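Local atomic coordinates of hypothetical protein (Pseudomonas aeruginosa, PDB entry 4F98), a protein that is of unknown function, belongs to the DUF2790 family and probably carries a signal sequence in its natural precursor. Residues 41-46 / 57-62. Residues are numbered along the deposited sequence; the frame is centred on the assembly and turned at random. Where two conformers were deposited one is given.
Sequences VPVTVV and IRFLEW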
ATOM      1  N   VAL A  41       1.172   3.095   7.413  1.00  9.07           N
ATOM      2  CA  VAL A  41       2.552   2.897   7.832  1.00  9.59           C
ATOM      3  C   VAL A  41       3.489   3.285   6.691  1.00  8.25           C
ATOM      4  O   VAL A  41       3.095   3.267   5.531  1.00  9.54           O
ATOM      5  CB  VAL A  41       2.799   1.414   8.277  1.00  9.77           C
ATOM      6  CG1 VAL A  41       1.974   1.037   9.532  1.00 11.58           C
ATOM      7  CG2 VAL A  41       2.558   0.432   7.122  1.00 10.39           C
ATOM      8  N   PRO A  42       4.754   3.606   7.007  1.00  9.08           N
ATOM      9  CA  PRO A  42       5.712   3.878   5.947  1.00  9.03           C
ATOM     10  C   PRO A  42       6.171   2.623   5.225  1.00  8.04           C
ATOM     11  O   PRO A  42       6.183   1.516   5.776  1.00  9.25           O
ATOM     12  CB  PRO A  42       6.888   4.554   6.679  1.00 10.34           C
ATOM     13  CG  PRO A  42       6.803   4.037   8.028  1.00 13.42           C
ATOM     14  CD  PRO A  42       5.337   3.865   8.335  1.00 10.26           C
ATOM     15  N   VAL A  43       6.493   2.812   3.957  1.00  8.62           N
ATOM     16  CA  VAL A  43       7.011   1.758   3.097  1.00  8.80           C
ATOM     17  C   VAL A  43       8.083   2.333   2.187  1.00  8.76           C
ATOM     18  O   VAL A  43       7.951   3.448   1.667  1.00  9.74           O
ATOM     19  CB  VAL A  43       5.866   1.096   2.266  1.00  8.91           C
ATOM     20  CG1 VAL A  43       5.027   2.118   1.517  1.00  9.18           C
ATOM     21  CG2 VAL A  43       6.414   0.024   1.320  1.00 10.33           C
ATOM     22  N   THR A  44       9.151   1.557   2.032  1.00  8.87           N
ATOM     23  CA  THR A  44      10.205   1.843   1.084  1.00  8.32           C
ATOM     24  C   THR A  44      10.224   0.749   0.037  1.00  8.31           C
ATOM     25  O   THR A  44      10.160  -0.432   0.379  1.00  9.44           O
ATOM     26  CB  THR A  44      11.551   1.921   1.781  1.00  9.96           C
ATOM     27  OG1 THR A  44      11.465   2.933   2.789  1.00 11.12           O
ATOM     28  CG2 THR A  44      12.670   2.255   0.795  1.00 11.24           C
ATOM     29  N   VAL A  45      10.300   1.146  -1.219  1.00  8.58           N
ATOM     30  CA  VAL A  45      10.420   0.258  -2.358  1.00  8.90           C
ATOM     31  C   VAL A  45      11.695   0.573  -3.135  1.00  8.74           C
ATOM     32  O   VAL A  45      12.017   1.737  -3.342  1.00  9.74           O
ATOM     33  CB  VAL A  45       9.186   0.349  -3.287  1.00  8.40           C
ATOM     34  CG1 VAL A  45       9.426  -0.392  -4.621  1.00 10.62           C
ATOM     35  CG2 VAL A  45       7.944  -0.180  -2.569  1.00  9.70           C
ATOM     36  N   VAL A  46      12.441  -0.469  -3.518  1.00  8.75           N
ATOM     37  CA  VAL A  46      13.461  -0.355  -4.551  1.00  8.88           C
ATOM     38  C   VAL A  46      12.985  -1.168  -5.742  1.00  8.84           C
ATOM     39  O   VAL A  46      12.684  -2.351  -5.603  1.00  9.80           O
ATOM     40  CB  VAL A  46      14.847  -0.798  -4.093  1.00  9.52           C
ATOM     41  CG1 VAL A  46      15.882  -0.683  -5.249  1.00 10.76           C
ATOM     42  CG2 VAL A  46      15.254  -0.001  -2.845  1.00 11.11           C
ATOM     43  N   ILE A  57      12.116   4.664  -3.521  1.00  8.58           N
ATOM     44  CA  ILE A  57      10.993   5.562  -3.200  1.00  8.29           C
ATOM     45  C   ILE A  57      10.479   5.211  -1.806  1.00  8.58           C
ATOM     46  O   ILE A  57      10.568   4.056  -1.380  1.00  9.80           O
ATOM     47  CB  ILE A  57       9.887   5.507  -4.265  1.00  9.38           C
ATOM     48  CG1 ILE A  57       9.438   4.065  -4.529  1.00  9.91           C
ATOM     49  CG2 ILE A  57      10.377   6.178  -5.568  1.00 11.41           C
ATOM     50  CD1 ILE A  57       8.181   3.933  -5.390  1.00 12.28           C
ATOM     51  N   ARG A  58      10.015   6.213  -1.077  1.00  8.98           N
ATOM     52  CA  ARG A  58       9.445   6.001   0.243  0.50  8.93           C
ATOM     53  C   ARG A  58       8.166   6.806   0.387  1.00  9.07           C
ATOM     54  O   ARG A  58       8.090   7.968  -0.025  1.00 10.67           O
ATOM     55  CB  ARG A  58      10.446   6.297   1.359  0.50  9.08           C
ATOM     56  CG  ARG A  58       9.961   5.890   2.752  0.50  8.10           C
ATOM     57  CD  ARG A  58      11.012   6.045   3.846  0.50  8.83           C
ATOM     58  NE  ARG A  58      11.666   7.344   3.795  0.50 12.54           N
ATOM     59  CZ  ARG A  58      12.957   7.532   3.509  0.50 10.64           C
ATOM     60  NH1 ARG A  58      13.777   6.497   3.237  0.50 12.03           N
ATOM     61  NH2 ARG A  58      13.412   8.768   3.482  0.50 10.24           N
ATOM     62  N   PHE A  59       7.150   6.151   0.943  1.00  8.52           N
ATOM     63  CA  PHE A  59       5.793   6.685   0.916  1.00  8.54           C
ATOM     64  C   PHE A  59       4.988   5.973   2.014  1.00  8.51           C
ATOM     65  O   PHE A  59       5.595   5.401   2.935  1.00 10.02           O
ATOM     66  CB  PHE A  59       5.209   6.566  -0.523  1.00  9.37           C
ATOM     67  CG  PHE A  59       5.271   5.174  -1.103  1.00  8.68           C
ATOM     68  CD1 PHE A  59       6.438   4.684  -1.667  1.00 10.96           C
ATOM     69  CD2 PHE A  59       4.148   4.370  -1.130  1.00  9.12           C
ATOM     70  CE1 PHE A  59       6.506   3.398  -2.179  1.00 10.59           C
ATOM     71  CE2 PHE A  59       4.200   3.087  -1.660  1.00 10.51           C
ATOM     72  CZ  PHE A  59       5.397   2.603  -2.199  1.00 11.30           C
ATOM     73  N   LEU A  60       3.665   6.031   1.941  1.00  8.95           N
ATOM     74  CA  LEU A  60       2.789   5.435   2.949  1.00  9.63           C
ATOM     75  C   LEU A  60       1.902   4.394   2.306  1.00  9.53           C
ATOM     76  O   LEU A  60       1.529   4.509   1.132  1.00  9.71           O
ATOM     77  CB  LEU A  60       1.881   6.503   3.569  1.00 11.04           C
ATOM     78  CG  LEU A  60       2.586   7.637   4.303  1.00 13.22           C
ATOM     79  CD1 LEU A  60       1.562   8.739   4.610  1.00 17.57           C
ATOM     80  CD2 LEU A  60       3.302   7.121   5.564  1.00 14.87           C
ATOM     81  N   GLU A  61       1.555   3.373   3.089  1.00  8.80           N
ATOM     82  CA  GLU A  61       0.617   2.347   2.658  1.00  7.72           C
ATOM     83  C   GLU A  61      -0.153   1.822   3.853  1.00  8.45           C
ATOM     84  O   GLU A  61       0.197   2.103   5.002  1.00 10.30           O
ATOM     85  CB  GLU A  61       1.360   1.222   1.960  1.00  8.32           C
ATOM     86  CG  GLU A  61       2.185   0.345   2.896  1.00  9.07           C
ATOM     87  CD  GLU A  61       2.870  -0.823   2.193  1.00  9.34           C
ATOM     88  OE1 GLU A  61       2.773  -0.968   0.951  1.00 10.54           O
ATOM     89  OE2 GLU A  61       3.536  -1.628   2.882  1.00 10.52           O
ATOM     90  N   TRP A  62      -1.177   1.038   3.581  1.00  8.26           N
ATOM     91  CA  TRP A  62      -1.889   0.343   4.642  1.00  7.77           C
ATOM     92  C   TRP A  62      -1.164  -0.975   4.945  1.00  8.72           C
ATOM     93  O   TRP A  62      -0.745  -1.686   4.034  1.00  9.20           O
ATOM     94  CB  TRP A  62      -3.319   0.077   4.243  1.00  9.18           C
ATOM     95  CG  TRP A  62      -4.130   1.320   4.148  1.00  8.87           C
ATOM     96  CD1 TRP A  62      -4.010   2.317   3.226  1.00 11.01           C
ATOM     97  CD2 TRP A  62      -5.172   1.741   5.049  1.00  9.07           C
ATOM     98  NE1 TRP A  62      -4.933   3.297   3.456  1.00 11.18           N
ATOM     99  CE2 TRP A  62      -5.651   2.980   4.572  1.00 10.11           C
ATOM    100  CE3 TRP A  62      -5.759   1.181   6.192  1.00 10.69           C
ATOM    101  CZ2 TRP A  62      -6.685   3.678   5.205  1.00 12.79           C
ATOM    102  CZ3 TRP A  62      -6.790   1.883   6.824  1.00 13.73           C
ATOM    103  CH2 TRP A  62      -7.236   3.114   6.323  1.00 12.93           C
TER
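Val43 CG1 sits over one face of the Phe59 ring, a CH-pi contact with the methyl carbon 3.6 Å from the ring centroid and 21° off the normal. It lies toward the rim, closest to Phe59 CE2 at 3.4 Å. Phe59 chi1 of 54° sets CG between its own backbone N and carbonyl carbon, which brings the ring toward Val43 and Val45; at the ring's edge CZ meets Val45 CG2 at 3.8 Å. Tyr17 meets this ring edge-to-face, and Trp62 of the second subunit packs against it with planes at about 45°. Strands 40-48 and 54-62 form a beta hairpin; 40-48, the middle strand of a three-stranded antiparallel sheet, also pairs with 27-31. Three hydrogen-bonded pairs, Val41-Glu61, Val43-Phe59 and Val45-Ile57, each contribute two N-H...O bonds, and their side chains share one face. CA-H...O contacts lie between them. Glu61 crosses Val43 at about a right angle, from the side away from Phe59: its CB lies 3.8 Å from Val43 CG1, CG comes to 3.6 Å from that same methyl, CD lies 3.6 Å from Val43 CB, and at the tip OE1 and OE2 both approach Val43 CG2 from one side, OE2 also reaching CB. The buried carboxylate is satisfied beyond the hairpin, OE1 by a salt bridge to Arg31 and OE2 by a hydrogen bond from Asn34. On the other face Thr44 OG1 lies alongside the aliphatic part of Arg58.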